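Local coordinates for protein signal peptidase I (Enterococcus faecalis, PDB 4ME8) that probably cleaves hydrophobic N-terminal signal sequences from secreted proteins, as a serine endopeptidase of the peptidase S26 family, at residues I24-P36 against V44-V56. Sequence-based numbering, arbitrary orientation.
Sequences IKKPQRFDIIAFP and VAKRLIGLPGETV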
# COMPACT_ATOMS: atom_id res chain seq x y z
N ILE A 24 -16.16 -15.26 -2.95
CA ILE A 24 -14.99 -14.65 -2.33
C ILE A 24 -14.00 -14.33 -3.45
O ILE A 24 -13.34 -15.23 -3.96
CB ILE A 24 -14.35 -15.57 -1.26
CG1 ILE A 24 -15.20 -15.60 0.01
CG2 ILE A 24 -12.94 -15.08 -0.89
CD1 ILE A 24 -16.62 -16.10 -0.19
N LYS A 25 -13.91 -13.06 -3.83
CA LYS A 25 -13.03 -12.66 -4.93
C LYS A 25 -11.56 -12.69 -4.48
O LYS A 25 -11.25 -12.33 -3.34
CB LYS A 25 -13.40 -11.27 -5.45
N LYS A 26 -10.69 -13.16 -5.37
CA LYS A 26 -9.24 -13.09 -5.15
C LYS A 26 -8.83 -11.62 -5.26
O LYS A 26 -9.09 -10.99 -6.30
CB LYS A 26 -8.50 -13.95 -6.19
CG LYS A 26 -6.99 -14.05 -5.99
CD LYS A 26 -6.37 -15.04 -6.96
N PRO A 27 -8.20 -11.05 -4.20
CA PRO A 27 -7.92 -9.61 -4.23
C PRO A 27 -7.04 -9.19 -5.40
O PRO A 27 -6.10 -9.89 -5.76
CB PRO A 27 -7.23 -9.36 -2.88
CG PRO A 27 -7.70 -10.49 -2.01
CD PRO A 27 -7.76 -11.67 -2.94
N GLN A 28 -7.38 -8.06 -6.01
CA GLN A 28 -6.63 -7.50 -7.13
C GLN A 28 -6.12 -6.12 -6.71
O GLN A 28 -6.61 -5.56 -5.74
CB GLN A 28 -7.54 -7.33 -8.35
CG GLN A 28 -8.43 -8.52 -8.66
CD GLN A 28 -9.46 -8.20 -9.74
OE1 GLN A 28 -10.67 -8.27 -9.50
NE2 GLN A 28 -8.98 -7.84 -10.93
N ARG A 29 -5.16 -5.57 -7.43
CA ARG A 29 -4.61 -4.26 -7.09
C ARG A 29 -5.67 -3.15 -7.01
O ARG A 29 -6.56 -3.04 -7.86
CB ARG A 29 -3.54 -3.86 -8.10
CG ARG A 29 -2.66 -2.70 -7.68
CD ARG A 29 -1.82 -2.20 -8.84
NE ARG A 29 -1.34 -3.31 -9.67
CZ ARG A 29 -0.38 -4.17 -9.32
NH1 ARG A 29 0.25 -4.05 -8.15
NH2 ARG A 29 -0.06 -5.17 -10.14
N PHE A 30 -5.55 -2.33 -5.98
CA PHE A 30 -6.47 -1.22 -5.70
C PHE A 30 -7.79 -1.66 -5.04
O PHE A 30 -8.63 -0.82 -4.72
CB PHE A 30 -6.73 -0.34 -6.94
CG PHE A 30 -5.47 0.24 -7.55
CD1 PHE A 30 -4.54 0.91 -6.78
CD2 PHE A 30 -5.24 0.14 -8.92
CE1 PHE A 30 -3.40 1.47 -7.34
CE2 PHE A 30 -4.10 0.71 -9.49
CZ PHE A 30 -3.19 1.38 -8.70
N ASP A 31 -7.95 -2.96 -4.82
CA ASP A 31 -9.00 -3.44 -3.93
C ASP A 31 -8.71 -2.99 -2.50
O ASP A 31 -7.55 -2.86 -2.08
CB ASP A 31 -9.10 -4.98 -3.95
CG ASP A 31 -9.78 -5.52 -5.22
OD1 ASP A 31 -10.28 -4.72 -6.04
OD2 ASP A 31 -9.82 -6.77 -5.38
N ILE A 32 -9.79 -2.73 -1.77
CA ILE A 32 -9.71 -2.43 -0.35
C ILE A 32 -9.90 -3.74 0.40
O ILE A 32 -10.82 -4.50 0.10
CB ILE A 32 -10.74 -1.37 0.08
CG1 ILE A 32 -10.26 -0.00 -0.42
CG2 ILE A 32 -10.91 -1.32 1.59
CD1 ILE A 32 -11.35 1.03 -0.47
N ILE A 33 -9.00 -4.01 1.35
CA ILE A 33 -9.02 -5.28 2.06
C ILE A 33 -8.96 -5.09 3.57
O ILE A 33 -8.26 -4.22 4.08
CB ILE A 33 -7.87 -6.20 1.60
CG1 ILE A 33 -6.51 -5.49 1.66
CG2 ILE A 33 -8.12 -6.68 0.18
CD1 ILE A 33 -5.36 -6.43 1.42
N ALA A 34 -9.71 -5.94 4.28
CA ALA A 34 -9.72 -5.91 5.73
C ALA A 34 -8.89 -7.07 6.29
O ALA A 34 -8.96 -8.19 5.78
CB ALA A 34 -11.14 -5.98 6.25
N PHE A 35 -8.13 -6.79 7.35
CA PHE A 35 -7.18 -7.73 7.94
C PHE A 35 -6.73 -7.26 9.33
O PHE A 35 -6.79 -6.06 9.62
CB PHE A 35 -5.94 -7.85 7.05
CG PHE A 35 -5.28 -6.53 6.76
CD1 PHE A 35 -5.67 -5.77 5.67
CD2 PHE A 35 -4.28 -6.03 7.59
CE1 PHE A 35 -5.08 -4.56 5.41
CE2 PHE A 35 -3.69 -4.82 7.33
CZ PHE A 35 -4.09 -4.08 6.24
N PRO A 36 -6.28 -8.18 10.20
CA PRO A 36 -5.74 -7.74 11.47
C PRO A 36 -4.41 -7.02 11.27
O PRO A 36 -3.55 -7.53 10.53
CB PRO A 36 -5.54 -9.04 12.26
CG PRO A 36 -6.21 -10.11 11.48
CD PRO A 36 -6.20 -9.65 10.06
N VAL A 44 -8.36 -3.59 10.53
CA VAL A 44 -8.17 -2.33 9.83
C VAL A 44 -8.41 -2.56 8.34
O VAL A 44 -8.38 -3.70 7.86
CB VAL A 44 -6.76 -1.75 10.14
CG1 VAL A 44 -5.65 -2.63 9.57
CG2 VAL A 44 -6.62 -0.31 9.63
N ALA A 45 -8.71 -1.49 7.62
CA ALA A 45 -8.96 -1.55 6.19
C ALA A 45 -7.89 -0.75 5.47
O ALA A 45 -7.62 0.39 5.85
CB ALA A 45 -10.33 -0.97 5.89
N LYS A 46 -7.26 -1.35 4.46
CA LYS A 46 -6.27 -0.66 3.64
C LYS A 46 -6.40 -1.09 2.18
O LYS A 46 -7.02 -2.10 1.88
CB LYS A 46 -4.84 -0.93 4.13
CG LYS A 46 -4.51 -0.42 5.53
CD LYS A 46 -4.48 1.10 5.63
CE LYS A 46 -4.56 1.51 7.09
NZ LYS A 46 -4.40 2.97 7.33
N ARG A 47 -5.80 -0.30 1.29
CA ARG A 47 -5.79 -0.57 -0.13
C ARG A 47 -4.62 -1.47 -0.55
O ARG A 47 -3.47 -1.25 -0.15
CB ARG A 47 -5.77 0.73 -0.93
CG ARG A 47 -6.34 0.58 -2.33
CD ARG A 47 -6.42 1.90 -3.08
NE ARG A 47 -7.50 2.76 -2.59
CZ ARG A 47 -8.76 2.72 -3.02
NH1 ARG A 47 -9.13 1.86 -3.96
NH2 ARG A 47 -9.66 3.55 -2.51
N LEU A 48 -4.94 -2.49 -1.34
CA LEU A 48 -3.94 -3.39 -1.88
C LEU A 48 -3.17 -2.65 -2.97
O LEU A 48 -3.76 -2.14 -3.93
CB LEU A 48 -4.61 -4.65 -2.44
CG LEU A 48 -3.69 -5.72 -3.04
CD1 LEU A 48 -2.51 -5.98 -2.11
CD2 LEU A 48 -4.47 -6.99 -3.28
N ILE A 49 -1.85 -2.56 -2.80
CA ILE A 49 -0.99 -1.79 -3.70
C ILE A 49 0.03 -2.71 -4.38
O ILE A 49 0.19 -2.69 -5.61
CB ILE A 49 -0.30 -0.63 -2.94
CG1 ILE A 49 -1.36 0.41 -2.51
CG2 ILE A 49 0.79 0.02 -3.77
CD1 ILE A 49 -2.03 1.16 -3.65
N GLY A 50 0.70 -3.54 -3.58
CA GLY A 50 1.69 -4.47 -4.10
C GLY A 50 1.34 -5.92 -3.85
O GLY A 50 0.92 -6.28 -2.75
N LEU A 51 1.55 -6.74 -4.87
CA LEU A 51 1.23 -8.17 -4.88
C LEU A 51 2.55 -8.95 -4.97
O LEU A 51 3.56 -8.38 -5.36
CB LEU A 51 0.37 -8.48 -6.11
CG LEU A 51 -1.03 -7.84 -6.17
CD1 LEU A 51 -1.43 -7.50 -7.60
CD2 LEU A 51 -2.07 -8.78 -5.59
N PRO A 52 2.54 -10.26 -4.61
CA PRO A 52 3.75 -11.10 -4.61
C PRO A 52 4.63 -10.98 -5.86
O PRO A 52 4.13 -11.08 -6.99
CB PRO A 52 3.20 -12.52 -4.51
CG PRO A 52 1.88 -12.37 -3.81
CD PRO A 52 1.35 -11.01 -4.16
N GLY A 53 5.92 -10.77 -5.66
CA GLY A 53 6.88 -10.75 -6.76
C GLY A 53 7.20 -9.36 -7.28
O GLY A 53 8.25 -9.16 -7.90
N GLU A 54 6.34 -8.40 -6.98
CA GLU A 54 6.45 -7.05 -7.52
C GLU A 54 7.36 -6.12 -6.72
O GLU A 54 7.45 -6.20 -5.49
CB GLU A 54 5.06 -6.43 -7.63
CG GLU A 54 4.16 -7.13 -8.66
CD GLU A 54 2.70 -6.71 -8.58
OE1 GLU A 54 2.34 -5.97 -7.63
OE2 GLU A 54 1.90 -7.13 -9.45
N THR A 55 8.05 -5.23 -7.43
CA THR A 55 8.70 -4.09 -6.80
C THR A 55 7.67 -2.95 -6.66
O THR A 55 6.79 -2.79 -7.52
CB THR A 55 9.92 -3.59 -7.61
OG1 THR A 55 9.48 -3.00 -8.84
CG2 THR A 55 10.91 -4.73 -7.90
N VAL A 56 7.78 -2.18 -5.58
CA VAL A 56 6.93 -1.02 -5.35
C VAL A 56 7.79 0.19 -5.10
O VAL A 56 8.68 0.17 -4.26
CB VAL A 56 6.00 -1.21 -4.13
CG1 VAL A 56 5.19 0.07 -3.88
CG2 VAL A 56 5.07 -2.40 -4.35
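The antiparallel beta hairpin of strands 32-36 and 43-50, which carries the predicted active-site residue Lys46 of this S26 peptidase, is zipped by backbone bonds at two hydrogen-bonded pairs, Ile33 with Lys46 and Phe35 with Val44. The ladder runs on past the start of strand 32-36: Leu48 N donates to Asp31 O (2.7 Å) and Phe30 N to Leu48 O. With CG of Phe35 between its backbone N and carbonyl carbon (chi1 55°), the ring turns toward strand 43-50. Phe35 CE2 meets Val44 CG1 at 3.7 Å, and Val44 O lies over one ring face, toward the rim. The broad, apolar ring suits its place beside the first carbons of Lys46, touching CB and CG through CE1 and CZ, while Lys46 NZ goes on to hydrogen-bond Ser120. Leu48, whose CB lies near Ile33 CD1, points toward segment 24-36, its CD2 3.7 Å from Pro27 CB. On the face of Ile32, Ala34 and Ala45, Arg47 lays its guanidinium over Ile32, whose CG1 sits 4.0 Å from that plane; the charged end forms a salt bridge with Asp115 and a cation-pi contact with Tyr74. Arg29 occupies the second position of a type II turn and is long enough to span to the next turn, Leu51 to Glu54, its CG lying over the Phe30 ring on the way. Arg29 NH1 donates to Ile49 O at 2.9 Å, fixing the guanidinium's rotation. A two-pronged, end-on salt bridge joins Arg29 NH1 to Glu54 OE1 and NH2 to OE2, with the two planes 32° apart, while Leu51 N reaches Glu54 OE1 from the opposite face of the carboxylate at 3.0 Å.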